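Local coordinates for bacterioferritin comigratory protein (Xylella fastidiosa, PDB 3IXR) that probably reduces hydrogen peroxide and organic hydroperoxides as a thiol-dependent peroxidase of the PrxQ type, at residues L36-S41 and T87-S92; K44-Y49 and L54-Y59; N75-Q80 and E168-L173; S101-Q106 and F110-D115; F145-G148 and R152-E155. The protein carries 1 engineered substitution. All coordinates share one frame; numbering follows the deposited sequence. Where two conformers were deposited one is given.

How the contacts relate
Contacts 1, 2, 4 and 5 all reach one mixed sheet, and contact 3 joins two helices that lie against it. Contacts 1 and 4, with centres about 7 Å apart, share the side of the sheet where 112-114 sits between 36-38 and 86-92. Contact 2 lies about 10 Å from contact 5, centre to centre, because strand 53-58 pairs with 137-147. Contacts 4 and 5 are the most distant, about 22 Å between centres. Tyr59 of contact 2 packs on Leu112 and Phe102 of contact 4. It also touches Ser67, probably the engineered residue and the place of the peroxidatic cysteine in this family.

Contact 1. Residues L36-S41 and T87-S92; sequences LMLSGS and TVLGVS
Leu89 sends its two methyl groups to two different leucines of the segment facing it. Its CD1 meets CD1 of Leu36 at 4.4 Å, while its CD2 approaches CD2 of Leu38 at 4.5 Å. These are methyl-to-methyl contacts at the outer range of van der Waals packing, and no hydrogen bond joins the two segments. Leucine suits all three places, because its branched end reaches beyond CB and offers two methyls, with which one residue can touch two partners across a wide backbone gap: the closest alpha carbons, Leu38 CA and Val91 CA, are 9.1 Å from each other. Leu36 directs its side chain at Leu89 from the outset. Leu38 starts obliquely to it, and a first torsion of -80° followed by a second near 40° bends the methyls inward. The distance between the backbones has a simple cause in the sheet of this thioredoxin-like fold. Strands 36-38 and 86-92 are not neighbours, since strand 112-114 lies between them and pairs with both, antiparallel to the first and parallel to the second. The leucines therefore meet over that middle strand, where Val113 touches both Leu38 and Leu89. Leu56 of the next strand, with Tyr49 and Pro111 from loops, also packs on Leu89. Past Leu38 the chain turns back, with a weak bond of 3.1 Å from Ser41 N to Leu38 O. Gly40 takes a positive phi of 86° in this turn, a conformation that glycine adopts easily, and its N donates a hydrogen bond to Asp100 OD1 of helix 96-106.

Contact 2. Residues K44-Y49 and L54-Y59; sequences KTLSDY and LVLYFY
Leu54 packs against both Leu46 and Tyr49, the tight part of the contact. Its CD2 meets CD2 of Leu46 at 3.7 Å, the two side chains crossing at about a right angle, and also touches the Tyr49 ring. Its CD1 lies over a face of that ring, 4.1 Å from the Tyr49 centroid and 16° off the normal, a CH-pi contact. The placement follows from Leu54 carrying CG anti to its backbone N (chi1 -179°), with both methyls turned to the loop. The broad face of the tyrosine gives the methyl a flat surface to lie on. Packing slackens along the strand, where Leu56 CD1 reaches Leu46 CD2 only at 4.4 Å. The partly exposed side of the 3-10 turn is polar instead. Asp48 OD2 accepts from Thr45 N at 2.9 Å, met from above the carboxylate plane, and Thr45 OG1 shares a hydrogen bond of 2.7 Å with Ser47 OG. These short residues tie the turn to itself. The turn leads from strand 42-44 to strand 53-58, which is flanked by 86-92 and 137-147; Phe124 and Leu27 lie against Leu46, while helix 65-82 packs on the other face of the strand, through Val55 and Tyr57.

Contact 3. Residues N75-Q80 and E168-L173; sequences NLLLPQ and EVLNKL
The carboxamide of Gln80 is the flat group here, and the CD2 methyl of Leu170 lies over one of its faces, with Gln80 NE2 3.7 Å from Leu170 CD2. This is packing and not a hydrogen bond. The same methyl also rests on the stem, 3.9 Å from Gln80 CB. Glutamine suits a partly exposed border like this one, since its aliphatic part can pack while the amide end remains polar. Leu77 completes the grip, both of its methyls standing 4.1 Å from Leu170 CD2. That carbon is therefore the point on which the contact turns. It is put there by a first torsion of -180°, which sets Leu170 CG anti to the backbone N and aims the branch at the other helix. The nearest alpha carbons of the two segments, Leu77 CA and Leu170 CA, are 7.8 Å apart. Near Pro79 the first helix is kinked: proline has no N-H to give, and Gln80 N makes only a weak bond to Leu77 O. Leu78 and Leu173 turn to strand 86-92, touching Val88 and Ala86. Two helices, 65-82 and the C-terminal 165-177, side by side on one face of the central sheet are characteristic of the thioredoxin-like fold of peroxiredoxins.

Contact 4. Residues S101-Q106 and F110-D115; sequences SFCAKQ and FPLVSD
The last turns of helix 96-106 pass strand 112-114 with Cys103 CA 8.0 Å from Leu112 CA, a separation bridged by side chains and not by backbone hydrogen bonds. Leu112 does most of the bridging: its CD1 methyl reaches between two residues that follow each other on the helix, 3.7 Å from Phe102 CD1 and 3.5 Å from Cys103 SG. The sulfur contact holds for one of two conformers deposited for Cys103. Leu112 points at the helix, and its CG stands anti to its own carbonyl carbon (chi1 -57°), which carries CD1 out to the helix surface. The three residues suit a strand-helix interface: a branched leucine can touch both partners, the phenyl adds apolar surface, met obliquely, and the short, weakly polar cysteine packs on the same methyl. Helix 96-106 is the connection of a beta-alpha-beta crossover between the parallel strands 86-92 and 112-114, so this contact seats the connecting helix on the second of them. Phe102 and Leu112 meet at about a right angle. Beyond the pair, Phe102 stacks edge-to-face with Phe108, in the short loop that links the two segments, and touches Ser68 of helix 65-82; Tyr59 lies against both Phe102 and Leu112.

Contact 5. Residues F145-G148 and R152-E155; sequences FLIG and RIVE
Backbone hydrogen bonds do most of the joining between Leu146 and its partners. Leu146 N gives to Glu155 O at 2.8 Å, and Leu146 O takes Val154 N at 2.8 Å, almost in line with its carbonyl, plus a weak bond from Glu155 N at 3.4 Å. One carbonyl thus serves two successive N-H groups. Further on, Gly148 N gives to Arg152 O at 2.9 Å. Close CH contacts add to these, as Phe145 CA stands 3.4 Å from Glu155 O. Apolar packing is split between the faces of the sheet. On one face Ile147 CG1 meets Ile153 CD1 at 4.0 Å, and Ile153 also sets its CG2 at the edge of the Phe145 ring; beta-branched residues favour such extended backbones. On the other, Leu146 and Glu155 lie side by side, Leu146 CD2 4.0 Å from Glu155 CG, before the bend at chi2 (-77°) leads the carboxylate away. Val154 CG2 lies 3.9 Å from Gly148 N, packing directly on the bare glycine backbone. Val154 has the near-helical psi of -39°, which lets it and Glu155 both face Leu146. The register slips by one residue there: this is a classic beta bulge in the hairpin of strands 137-147 and 153-157, at the edge of the thioredoxin-like sheet.

Contact 1. Residues L36-S41 and T87-S92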
# COMPACT_ATOMS: atom_id res chain seq x y z
N LEU A 36 6.96 11.18 1.79
CA LEU A 36 5.70 10.49 2.21
C LEU A 36 5.37 11.00 3.61
O LEU A 36 6.22 10.88 4.48
CB LEU A 36 5.93 8.99 2.30
CG LEU A 36 6.46 8.28 1.01
CD1 LEU A 36 6.75 6.78 1.24
CD2 LEU A 36 5.52 8.50 -0.11
N MET A 37 4.16 11.52 3.83
CA MET A 37 3.70 11.85 5.19
C MET A 37 3.03 10.61 5.73
O MET A 37 2.07 10.15 5.09
CB MET A 37 2.66 12.96 5.14
CG MET A 37 3.24 14.30 4.74
SD MET A 37 1.95 15.55 4.69
CE MET A 37 1.26 15.50 6.36
N LEU A 38 3.51 10.10 6.87
CA LEU A 38 3.00 8.85 7.45
C LEU A 38 2.27 9.07 8.74
O LEU A 38 2.46 10.08 9.46
CB LEU A 38 4.13 7.84 7.68
CG LEU A 38 4.69 6.97 6.52
CD1 LEU A 38 4.84 7.67 5.24
CD2 LEU A 38 6.02 6.32 7.03
N SER A 39 1.48 8.06 9.12
CA SER A 39 0.93 8.07 10.46
C SER A 39 2.02 8.26 11.53
O SER A 39 3.22 7.98 11.33
CB SER A 39 0.12 6.79 10.70
OG SER A 39 0.95 5.69 10.40
N GLY A 40 1.65 8.89 12.64
CA GLY A 40 2.71 9.20 13.61
C GLY A 40 3.48 10.51 13.37
O GLY A 40 4.44 10.80 14.14
N SER A 41 3.08 11.22 12.33
CA SER A 41 3.73 12.48 11.91
C SER A 41 5.16 12.18 11.50
O SER A 41 6.03 13.07 11.65
CB SER A 41 3.77 13.43 13.12
OG SER A 41 2.42 13.76 13.47
N THR A 87 8.21 -5.49 4.19
CA THR A 87 7.38 -4.82 5.15
C THR A 87 6.18 -4.26 4.37
O THR A 87 6.11 -4.31 3.14
CB THR A 87 8.16 -3.72 5.80
OG1 THR A 87 7.34 -3.17 6.86
CG2 THR A 87 8.62 -2.65 4.81
N VAL A 88 5.25 -3.68 5.12
CA VAL A 88 3.98 -3.27 4.55
C VAL A 88 3.73 -1.82 4.79
O VAL A 88 4.02 -1.36 5.90
CB VAL A 88 2.82 -4.04 5.23
CG1 VAL A 88 1.42 -3.58 4.74
CG2 VAL A 88 3.04 -5.65 4.97
N LEU A 89 3.20 -1.12 3.79
CA LEU A 89 2.73 0.26 3.99
C LEU A 89 1.36 0.34 3.36
O LEU A 89 1.18 0.01 2.16
CB LEU A 89 3.63 1.20 3.16
CG LEU A 89 4.88 1.82 3.72
CD1 LEU A 89 5.26 2.88 2.61
CD2 LEU A 89 4.59 2.56 5.06
N GLY A 90 0.36 0.84 4.11
CA GLY A 90 -0.94 1.09 3.51
C GLY A 90 -1.00 2.58 3.05
O GLY A 90 -0.25 3.43 3.60
N VAL A 91 -1.86 2.84 2.13
CA VAL A 91 -2.06 4.19 1.51
C VAL A 91 -3.49 4.56 1.24
O VAL A 91 -4.26 3.79 0.61
CB VAL A 91 -1.32 4.25 0.15
CG1 VAL A 91 -1.29 5.75 -0.35
CG2 VAL A 91 0.12 3.70 0.23
N SER A 92 -3.93 5.77 1.69
CA SER A 92 -5.18 6.40 1.16
C SER A 92 -4.92 7.89 1.19
O SER A 92 -3.85 8.25 1.60
CB SER A 92 -6.36 6.07 2.07
OG SER A 92 -6.34 6.82 3.27

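Contact 2. Residues K44-Y49 and L54-Y59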
# COMPACT_ATOMS: atom_id res chain seq x y z
N LYS A 44 9.02 9.38 5.24
CA LYS A 44 9.85 8.41 4.60
C LYS A 44 9.86 8.77 3.13
O LYS A 44 9.06 9.60 2.66
CB LYS A 44 9.09 7.09 4.70
CG LYS A 44 9.87 5.94 4.95
CD LYS A 44 10.15 5.71 6.39
CE LYS A 44 10.70 4.26 6.49
NZ LYS A 44 11.91 4.25 7.37
N THR A 45 10.72 8.09 2.34
CA THR A 45 10.56 8.11 0.87
C THR A 45 10.62 6.62 0.48
O THR A 45 11.10 5.78 1.25
CB THR A 45 11.70 8.84 0.14
OG1 THR A 45 12.95 8.20 0.50
CG2 THR A 45 11.66 10.34 0.55
N LEU A 46 10.08 6.29 -0.67
CA LEU A 46 10.15 4.89 -1.17
C LEU A 46 11.59 4.41 -1.31
O LEU A 46 11.90 3.24 -1.12
CB LEU A 46 9.36 4.74 -2.47
CG LEU A 46 7.81 4.96 -2.43
CD1 LEU A 46 7.03 4.96 -3.79
CD2 LEU A 46 7.17 3.87 -1.46
N SER A 47 12.51 5.33 -1.62
CA SER A 47 13.93 4.94 -1.61
C SER A 47 14.42 4.41 -0.27
O SER A 47 15.36 3.67 -0.26
CB SER A 47 14.82 6.10 -2.09
OG SER A 47 14.87 7.04 -1.03
N ASP A 48 13.77 4.72 0.87
CA ASP A 48 14.15 4.12 2.16
C ASP A 48 14.00 2.63 2.15
O ASP A 48 14.51 1.94 3.01
CB ASP A 48 13.32 4.70 3.31
CG ASP A 48 13.68 6.13 3.56
OD1 ASP A 48 14.86 6.46 3.30
OD2 ASP A 48 12.79 6.93 3.92
N TYR A 49 13.31 2.09 1.16
CA TYR A 49 13.11 0.66 1.18
C TYR A 49 14.02 -0.10 0.24
O TYR A 49 13.79 -1.32 -0.07
CB TYR A 49 11.61 0.32 0.94
CG TYR A 49 10.70 0.93 1.98
CD1 TYR A 49 10.14 2.19 1.78
CD2 TYR A 49 10.41 0.25 3.14
CE1 TYR A 49 9.35 2.76 2.72
CE2 TYR A 49 9.60 0.82 4.12
CZ TYR A 49 9.07 2.06 3.88
OH TYR A 49 8.24 2.63 4.81
N LEU A 54 8.90 -4.34 -0.49
CA LEU A 54 7.83 -3.50 0.06
C LEU A 54 6.44 -3.90 -0.53
O LEU A 54 6.27 -4.04 -1.74
CB LEU A 54 8.11 -2.03 -0.35
CG LEU A 54 7.07 -1.02 0.18
CD1 LEU A 54 6.95 -1.09 1.74
CD2 LEU A 54 7.32 0.36 -0.41
N VAL A 55 5.50 -4.12 0.38
CA VAL A 55 4.09 -4.27 -0.02
C VAL A 55 3.44 -2.94 0.16
O VAL A 55 3.30 -2.48 1.30
CB VAL A 55 3.31 -5.29 0.83
CG1 VAL A 55 1.83 -5.38 0.32
CG2 VAL A 55 4.01 -6.78 0.66
N LEU A 56 3.06 -2.33 -0.95
CA LEU A 56 2.43 -1.01 -0.90
C LEU A 56 0.93 -1.23 -1.29
O LEU A 56 0.59 -1.57 -2.42
CB LEU A 56 3.12 -0.11 -1.91
CG LEU A 56 2.69 1.35 -1.87
CD1 LEU A 56 3.29 1.98 -0.56
CD2 LEU A 56 3.33 2.01 -3.10
N TYR A 57 0.08 -1.15 -0.26
CA TYR A 57 -1.35 -1.48 -0.50
C TYR A 57 -2.22 -0.21 -0.41
O TYR A 57 -2.12 0.54 0.62
CB TYR A 57 -1.82 -2.65 0.39
CG TYR A 57 -2.34 -2.27 1.79
CD1 TYR A 57 -1.49 -2.41 2.90
CD2 TYR A 57 -3.72 -1.91 1.98
CE1 TYR A 57 -1.96 -2.10 4.21
CE2 TYR A 57 -4.19 -1.58 3.24
CZ TYR A 57 -3.31 -1.75 4.35
OH TYR A 57 -3.65 -1.44 5.70
N PHE A 58 -2.97 0.02 -1.48
CA PHE A 58 -3.89 1.19 -1.51
C PHE A 58 -5.30 0.78 -1.15
O PHE A 58 -5.80 -0.25 -1.67
CB PHE A 58 -3.94 1.78 -2.94
CG PHE A 58 -2.59 2.35 -3.42
CD1 PHE A 58 -1.51 1.56 -3.86
CD2 PHE A 58 -2.44 3.75 -3.40
CE1 PHE A 58 -0.27 2.13 -4.29
CE2 PHE A 58 -1.18 4.33 -3.87
CZ PHE A 58 -0.09 3.52 -4.25
N TYR A 59 -5.99 1.57 -0.31
CA TYR A 59 -7.35 1.27 0.04
C TYR A 59 -8.14 2.56 -0.04
O TYR A 59 -7.56 3.65 0.06
CB TYR A 59 -7.40 0.68 1.47
CG TYR A 59 -6.87 1.54 2.51
CD1 TYR A 59 -7.74 2.35 3.23
CD2 TYR A 59 -5.49 1.57 2.80
CE1 TYR A 59 -7.21 3.21 4.22
CE2 TYR A 59 -4.92 2.40 3.82
CZ TYR A 59 -5.80 3.23 4.48
OH TYR A 59 -5.25 4.02 5.44

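Contact 3. Residues N75-Q80 and E168-L173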
# COMPACT_ATOMS: atom_id res chain seq x y z
N ASN A 75 -1.87 -6.85 9.42
CA ASN A 75 -1.25 -6.63 10.68
C ASN A 75 -0.89 -8.03 11.32
O ASN A 75 0.22 -8.19 11.89
CB ASN A 75 -2.25 -5.87 11.55
CG ASN A 75 -1.53 -5.12 12.67
OD1 ASN A 75 -0.49 -4.46 12.48
ND2 ASN A 75 -2.05 -5.30 13.86
N LEU A 76 -1.86 -8.92 11.22
CA LEU A 76 -1.67 -10.31 11.73
C LEU A 76 -0.43 -10.96 11.12
O LEU A 76 0.26 -11.73 11.82
CB LEU A 76 -2.91 -11.14 11.40
CG LEU A 76 -2.84 -12.63 11.66
CD1 LEU A 76 -2.61 -12.73 13.17
CD2 LEU A 76 -4.27 -13.17 11.24
N LEU A 77 -0.14 -10.70 9.81
CA LEU A 77 0.88 -11.39 9.05
C LEU A 77 2.22 -10.65 9.13
O LEU A 77 3.25 -11.06 8.58
CB LEU A 77 0.46 -11.55 7.57
CG LEU A 77 -0.76 -12.49 7.44
CD1 LEU A 77 -0.98 -12.58 5.91
CD2 LEU A 77 -0.33 -13.87 8.02
N LEU A 78 2.15 -9.42 9.69
CA LEU A 78 3.31 -8.55 9.62
C LEU A 78 4.67 -9.27 10.05
O LEU A 78 5.73 -9.16 9.36
CB LEU A 78 3.06 -7.14 10.25
CG LEU A 78 4.26 -6.16 10.01
CD1 LEU A 78 4.41 -5.64 8.62
CD2 LEU A 78 4.09 -4.95 10.92
N PRO A 79 4.65 -10.08 11.15
CA PRO A 79 5.91 -10.80 11.50
C PRO A 79 6.40 -11.78 10.43
O PRO A 79 7.63 -11.96 10.22
CB PRO A 79 5.56 -11.56 12.81
CG PRO A 79 4.41 -10.77 13.36
CD PRO A 79 3.58 -10.36 12.11
N GLN A 80 5.46 -12.40 9.73
CA GLN A 80 5.86 -13.28 8.67
C GLN A 80 6.48 -12.53 7.50
O GLN A 80 7.40 -13.00 6.87
CB GLN A 80 4.69 -14.15 8.22
CG GLN A 80 4.20 -15.15 9.40
CD GLN A 80 3.10 -16.00 8.89
OE1 GLN A 80 1.97 -15.96 9.40
NE2 GLN A 80 3.43 -16.84 7.93
N GLU A 168 -2.72 -13.92 0.45
CA GLU A 168 -2.31 -14.18 -0.93
C GLU A 168 -1.04 -13.45 -1.25
O GLU A 168 -0.20 -13.91 -1.98
CB GLU A 168 -3.40 -13.77 -1.81
CG GLU A 168 -2.97 -13.77 -3.31
CD GLU A 168 -4.07 -13.53 -4.32
OE1 GLU A 168 -3.65 -13.40 -5.53
OE2 GLU A 168 -5.28 -13.59 -3.96
N VAL A 169 -0.96 -12.23 -0.80
CA VAL A 169 0.26 -11.45 -1.00
C VAL A 169 1.52 -12.07 -0.37
O VAL A 169 2.59 -12.22 -0.96
CB VAL A 169 -0.01 -9.92 -0.54
CG1 VAL A 169 1.37 -9.19 -0.66
CG2 VAL A 169 -1.04 -9.27 -1.42
N LEU A 170 1.37 -12.47 0.87
CA LEU A 170 2.43 -13.13 1.61
C LEU A 170 2.85 -14.39 0.81
O LEU A 170 4.01 -14.64 0.68
CB LEU A 170 1.88 -13.55 2.94
CG LEU A 170 2.99 -14.25 3.75
CD1 LEU A 170 4.34 -13.44 3.87
CD2 LEU A 170 2.45 -14.70 5.06
N ASN A 171 1.87 -15.17 0.40
CA ASN A 171 2.23 -16.44 -0.26
C ASN A 171 2.90 -16.17 -1.59
O ASN A 171 3.77 -16.98 -2.00
CB ASN A 171 1.03 -17.37 -0.46
CG ASN A 171 0.63 -18.02 0.83
OD1 ASN A 171 1.49 -18.13 1.73
ND2 ASN A 171 -0.64 -18.30 1.01
N LYS A 172 2.45 -15.16 -2.33
CA LYS A 172 3.16 -14.78 -3.53
C LYS A 172 4.63 -14.40 -3.32
O LYS A 172 5.54 -14.79 -4.05
CB LYS A 172 2.43 -13.58 -4.22
CG LYS A 172 3.01 -13.25 -5.54
CD LYS A 172 2.16 -13.91 -6.71
CE LYS A 172 0.86 -13.31 -6.86
NZ LYS A 172 -0.13 -14.02 -7.88
N LEU A 173 4.90 -13.60 -2.26
CA LEU A 173 6.25 -13.24 -1.91
C LEU A 173 7.09 -14.50 -1.56
O LEU A 173 8.17 -14.68 -2.04
CB LEU A 173 6.18 -12.22 -0.73
CG LEU A 173 7.57 -11.89 -0.17
CD1 LEU A 173 8.48 -11.29 -1.24
CD2 LEU A 173 7.39 -10.97 1.02

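Contact 4. Residues S101-Q106 and F110-D115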
# COMPACT_ATOMS: atom_id res chain seq x y z
N SER A 101 -5.97 8.06 14.12
CA SER A 101 -7.19 7.52 14.86
C SER A 101 -7.48 6.10 14.42
O SER A 101 -7.77 5.23 15.27
CB SER A 101 -8.37 8.36 14.65
OG SER A 101 -8.05 9.62 15.27
N PHE A 102 -7.24 5.83 13.15
CA PHE A 102 -7.56 4.48 12.56
C PHE A 102 -6.53 3.50 13.04
O PHE A 102 -6.90 2.37 13.50
CB PHE A 102 -7.51 4.65 11.01
CG PHE A 102 -7.88 3.42 10.23
CD1 PHE A 102 -7.32 3.30 8.96
CD2 PHE A 102 -8.95 2.62 10.63
CE1 PHE A 102 -7.71 2.23 8.07
CE2 PHE A 102 -9.36 1.54 9.77
CZ PHE A 102 -8.77 1.39 8.55
N CYS A 103 -5.21 3.82 12.98
CA CYS A 103 -4.15 2.98 13.56
C CYS A 103 -4.39 2.64 15.01
O CYS A 103 -4.23 1.52 15.46
CB CYS A 103 -2.76 3.65 13.45
SG CYS A 103 -2.17 3.58 11.75
N ALA A 104 -4.76 3.66 15.79
CA ALA A 104 -4.95 3.40 17.20
C ALA A 104 -6.12 2.51 17.45
O ALA A 104 -6.03 1.59 18.28
CB ALA A 104 -5.17 4.73 17.92
N LYS A 105 -7.23 2.84 16.81
CA LYS A 105 -8.48 2.04 17.04
C LYS A 105 -8.23 0.60 16.69
O LYS A 105 -8.71 -0.34 17.38
CB LYS A 105 -9.55 2.56 16.16
CG LYS A 105 -11.01 1.82 16.33
CD LYS A 105 -12.06 2.50 15.52
CE LYS A 105 -13.34 1.65 15.28
NZ LYS A 105 -13.67 0.78 16.45
N GLN A 106 -7.57 0.38 15.55
CA GLN A 106 -7.39 -1.06 15.09
C GLN A 106 -6.18 -1.74 15.66
O GLN A 106 -6.03 -2.97 15.41
CB GLN A 106 -7.37 -1.08 13.55
CG GLN A 106 -8.54 -0.45 12.85
CD GLN A 106 -9.91 -1.16 13.07
OE1 GLN A 106 -9.91 -2.35 13.29
NE2 GLN A 106 -11.03 -0.46 12.94
N PHE A 110 2.07 -1.32 11.53
CA PHE A 110 2.78 -0.79 10.35
C PHE A 110 2.18 0.61 10.01
O PHE A 110 1.06 0.97 10.45
CB PHE A 110 2.60 -1.80 9.15
CG PHE A 110 1.14 -2.01 8.82
CD1 PHE A 110 0.46 -1.16 7.91
CD2 PHE A 110 0.42 -3.00 9.41
CE1 PHE A 110 -0.87 -1.25 7.57
CE2 PHE A 110 -0.99 -3.11 9.07
CZ PHE A 110 -1.67 -2.23 8.16
N PRO A 111 2.89 1.37 9.24
CA PRO A 111 2.44 2.72 8.98
C PRO A 111 1.44 2.88 7.86
O PRO A 111 1.43 2.03 6.97
CB PRO A 111 3.76 3.43 8.50
CG PRO A 111 4.87 2.54 8.88
CD PRO A 111 4.27 1.16 8.73
N LEU A 112 0.71 3.98 7.82
CA LEU A 112 -0.21 4.35 6.74
C LEU A 112 0.31 5.66 6.12
O LEU A 112 0.52 6.64 6.89
CB LEU A 112 -1.68 4.62 7.21
CG LEU A 112 -2.28 3.39 7.95
CD1 LEU A 112 -3.69 3.72 8.57
CD2 LEU A 112 -2.32 2.11 6.99
N VAL A 113 0.47 5.68 4.78
CA VAL A 113 0.77 6.95 4.12
C VAL A 113 -0.43 7.82 3.96
O VAL A 113 -1.50 7.37 3.44
CB VAL A 113 1.23 6.64 2.70
CG1 VAL A 113 1.66 7.96 1.93
CG2 VAL A 113 2.38 5.78 2.84
N SER A 114 -0.33 9.09 4.40
CA SER A 114 -1.38 10.07 4.10
C SER A 114 -1.01 10.69 2.78
O SER A 114 -0.10 11.60 2.75
CB SER A 114 -1.37 11.14 5.21
OG SER A 114 -2.26 12.18 4.88
N ASP A 115 -1.65 10.22 1.72
CA ASP A 115 -1.34 10.64 0.34
C ASP A 115 -2.24 11.78 -0.02
O ASP A 115 -3.08 11.72 -0.93
CB ASP A 115 -1.41 9.44 -0.63
CG ASP A 115 -0.92 9.74 -2.02
OD1 ASP A 115 -1.58 9.34 -2.98
OD2 ASP A 115 0.14 10.38 -2.07

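Contact 5. Residues F145-G148 and R152-E155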
# COMPACT_ATOMS: atom_id res chain seq x y z
N PHE A 145 0.81 -3.43 -4.59
CA PHE A 145 2.01 -3.67 -5.42
C PHE A 145 3.07 -4.31 -4.56
O PHE A 145 3.30 -3.90 -3.43
CB PHE A 145 2.44 -2.29 -5.91
CG PHE A 145 1.41 -1.67 -6.76
CD1 PHE A 145 0.41 -0.85 -6.17
CD2 PHE A 145 1.44 -1.85 -8.15
CE1 PHE A 145 -0.60 -0.33 -7.03
CE2 PHE A 145 0.49 -1.27 -9.00
CZ PHE A 145 -0.56 -0.55 -8.49
N LEU A 146 3.73 -5.33 -5.13
CA LEU A 146 4.87 -5.89 -4.41
C LEU A 146 6.06 -5.34 -5.14
O LEU A 146 6.21 -5.53 -6.33
CB LEU A 146 4.88 -7.45 -4.49
CG LEU A 146 6.08 -8.08 -3.81
CD1 LEU A 146 6.08 -7.91 -2.27
CD2 LEU A 146 6.08 -9.60 -4.16
N ILE A 147 6.81 -4.53 -4.44
CA ILE A 147 8.01 -3.82 -5.01
C ILE A 147 9.30 -4.50 -4.51
O ILE A 147 9.49 -4.68 -3.30
CB ILE A 147 7.97 -2.34 -4.59
CG1 ILE A 147 6.61 -1.75 -5.02
CG2 ILE A 147 9.22 -1.61 -5.17
CD1 ILE A 147 6.36 -0.40 -4.34
N GLY A 148 10.17 -4.89 -5.43
CA GLY A 148 11.40 -5.60 -5.03
C GLY A 148 12.52 -4.66 -4.56
O GLY A 148 12.39 -3.41 -4.52
N ARG A 152 11.73 -2.42 -8.57
CA ARG A 152 10.84 -2.83 -9.65
C ARG A 152 9.53 -3.40 -9.15
O ARG A 152 9.51 -4.00 -8.07
CB ARG A 152 11.51 -3.89 -10.57
CG ARG A 152 12.66 -3.19 -11.34
CD ARG A 152 13.03 -4.07 -12.50
NE ARG A 152 13.68 -5.25 -11.97
CZ ARG A 152 14.97 -5.29 -11.66
NH1 ARG A 152 15.75 -4.20 -11.78
NH2 ARG A 152 15.48 -6.42 -11.17
N ILE A 153 8.50 -3.23 -9.95
CA ILE A 153 7.13 -3.81 -9.62
C ILE A 153 7.28 -5.32 -9.91
O ILE A 153 7.57 -5.73 -11.04
CB ILE A 153 6.05 -3.25 -10.53
CG1 ILE A 153 5.89 -1.71 -10.38
CG2 ILE A 153 4.74 -3.93 -10.18
CD1 ILE A 153 5.77 -1.23 -8.86
N VAL A 154 7.08 -6.14 -8.91
CA VAL A 154 7.21 -7.65 -9.07
C VAL A 154 5.82 -8.25 -9.21
O VAL A 154 5.64 -9.19 -9.96
CB VAL A 154 8.04 -8.26 -7.94
CG1 VAL A 154 8.10 -9.83 -7.95
CG2 VAL A 154 9.45 -7.70 -8.02
N GLU A 155 4.87 -7.74 -8.47
CA GLU A 155 3.45 -8.16 -8.57
C GLU A 155 2.57 -6.94 -8.46
O GLU A 155 2.95 -5.93 -7.78
CB GLU A 155 3.02 -9.21 -7.50
CG GLU A 155 3.93 -10.41 -7.38
CD GLU A 155 3.71 -11.42 -8.53
OE1 GLU A 155 2.78 -11.22 -9.30
OE2 GLU A 155 4.52 -12.33 -8.73